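Local coordinates for protein putative mannose-1-phosphate guanylyl transferase (Thermus thermophilus, PDB 2CU2) that probably transfers a guanylyl group from GTP to mannose 1-phosphate, the reaction that makes GDP-mannose, at residues Gly305-Lys310 against Glu314-Pro319. Sequence-based numbering, arbitrary orientation.
Sequences GLVVAK and EVLVVP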
# COMPACT_ATOMS: atom_id res chain seq x y z
N GLY A 305 -10.71 6.74 8.14
CA GLY A 305 -10.19 8.04 7.77
C GLY A 305 -8.83 8.06 7.11
O GLY A 305 -8.13 9.08 7.17
N LEU A 306 -8.44 6.97 6.47
CA LEU A 306 -7.14 6.92 5.83
C LEU A 306 -7.18 7.03 4.31
O LEU A 306 -8.18 6.72 3.66
CB LEU A 306 -6.40 5.63 6.18
CG LEU A 306 -5.92 5.32 7.60
CD1 LEU A 306 -5.15 4.00 7.59
CD2 LEU A 306 -5.00 6.44 8.10
N VAL A 307 -6.06 7.49 3.75
CA VAL A 307 -5.89 7.55 2.32
C VAL A 307 -4.85 6.46 2.07
O VAL A 307 -3.79 6.47 2.68
CB VAL A 307 -5.29 8.89 1.83
CG1 VAL A 307 -4.77 8.72 0.39
CG2 VAL A 307 -6.34 10.00 1.88
N VAL A 308 -5.18 5.51 1.22
CA VAL A 308 -4.24 4.45 0.86
C VAL A 308 -4.23 4.53 -0.66
O VAL A 308 -5.24 4.25 -1.30
CB VAL A 308 -4.74 3.06 1.29
CG1 VAL A 308 -3.66 2.01 1.02
CG2 VAL A 308 -5.11 3.08 2.77
N ALA A 309 -3.10 4.93 -1.23
CA ALA A 309 -2.99 5.08 -2.68
C ALA A 309 -1.84 4.27 -3.25
O ALA A 309 -0.68 4.48 -2.88
CB ALA A 309 -2.82 6.56 -3.05
N LYS A 310 -2.17 3.36 -4.16
CA LYS A 310 -1.17 2.49 -4.76
C LYS A 310 -1.11 2.67 -6.28
O LYS A 310 -2.10 2.52 -6.99
CB LYS A 310 -1.55 1.04 -4.43
CG LYS A 310 -0.63 0.03 -5.13
CD LYS A 310 -1.41 -1.03 -5.90
CE LYS A 310 -0.50 -1.96 -6.71
NZ LYS A 310 0.01 -1.25 -7.87
N GLU A 314 4.59 1.90 -5.79
CA GLU A 314 4.63 2.95 -4.78
C GLU A 314 3.30 2.99 -4.04
O GLU A 314 2.24 2.94 -4.66
CB GLU A 314 4.93 4.30 -5.42
CG GLU A 314 6.27 4.34 -6.13
CD GLU A 314 6.76 5.75 -6.41
OE1 GLU A 314 6.06 6.49 -7.13
OE2 GLU A 314 7.85 6.12 -5.93
N VAL A 315 3.37 3.06 -2.72
CA VAL A 315 2.18 3.10 -1.89
C VAL A 315 2.24 4.23 -0.87
O VAL A 315 3.27 4.48 -0.25
CB VAL A 315 1.97 1.77 -1.14
CG1 VAL A 315 0.76 1.88 -0.22
CG2 VAL A 315 1.75 0.64 -2.14
N LEU A 316 1.11 4.89 -0.71
CA LEU A 316 0.97 5.99 0.24
C LEU A 316 -0.08 5.64 1.28
O LEU A 316 -1.12 5.07 0.95
CB LEU A 316 0.54 7.26 -0.49
CG LEU A 316 -0.02 8.38 0.39
CD1 LEU A 316 1.07 8.90 1.29
CD2 LEU A 316 -0.58 9.50 -0.48
N VAL A 317 0.20 5.96 2.54
CA VAL A 317 -0.76 5.75 3.61
C VAL A 317 -0.69 6.98 4.50
O VAL A 317 0.34 7.24 5.11
CB VAL A 317 -0.44 4.49 4.44
CG1 VAL A 317 -1.43 4.37 5.60
CG2 VAL A 317 -0.51 3.25 3.57
N VAL A 318 -1.78 7.75 4.55
CA VAL A 318 -1.83 8.97 5.35
C VAL A 318 -3.28 9.29 5.75
O VAL A 318 -4.19 9.07 4.97
CB VAL A 318 -1.27 10.18 4.53
CG1 VAL A 318 -2.07 10.34 3.24
CG2 VAL A 318 -1.35 11.47 5.35
N PRO A 319 -3.50 9.79 6.99
CA PRO A 319 -4.85 10.18 7.34
C PRO A 319 -5.35 11.29 6.42
O PRO A 319 -4.63 12.23 6.09
CB PRO A 319 -4.86 10.68 8.78
CG PRO A 319 -3.55 10.26 9.42
CD PRO A 319 -2.63 9.98 8.14
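Val307 and Ala309 each exchange a pair of backbone hydrogen bonds with the strand that follows, joining 305-310 and 314-319 into an antiparallel hairpin; the axes of strand segments 306-310 and 314-319 come within 4.5 Å, their directions 169° apart. Val307 N gives its hydrogen to Val318 O at 2.7 Å, and Val318 N returns a bond to Val307 O at 3.0 Å. Ala309 and Leu316 repeat the exchange two residues on. Between these two hydrogen-bonded pairs, Val308 and Val317 form a non-hydrogen-bonded pair, and Val308 CA makes a CA-H...O contact with Leu316 O at 3.2 Å.

One face carries Val307, Ala309, Leu316 and Val318. There CG1 of Val318, placed between its own backbone N and carbonyl carbon (chi1 58°), reaches CB of Val307 at 3.8 Å, while Leu316 CD2 approaches Val307 CG1. The other face holds Val308, Lys310, Val315 and Val317. The aliphatic start of Lys310 crosses Val315 at a slant, Lys310 CG lying 3.9 Å from Val315 CG2, before the chain bends and carries NZ away to salt bridges with Asp294 and with Asp313 of the second subunit, and a hydrogen bond with Gly312 O. At the far end Leu306 sets CD2 against Pro319 CA, 3.8 Å away, and CD1 near Val317 CG1.

Within its own chain the hairpin forms the edge of a sheet in the part assigned to the mannose-6-phosphate isomerase/GMP-like beta-helix family, with 314-319 outermost. Strand 290-293 runs parallel to 306-311 on its other side, and Trp259 packs on Ala309 and Leu316. Beyond 314-319 the sheet continues into the second subunit, where a strand pairs in parallel with Glu314-Val317.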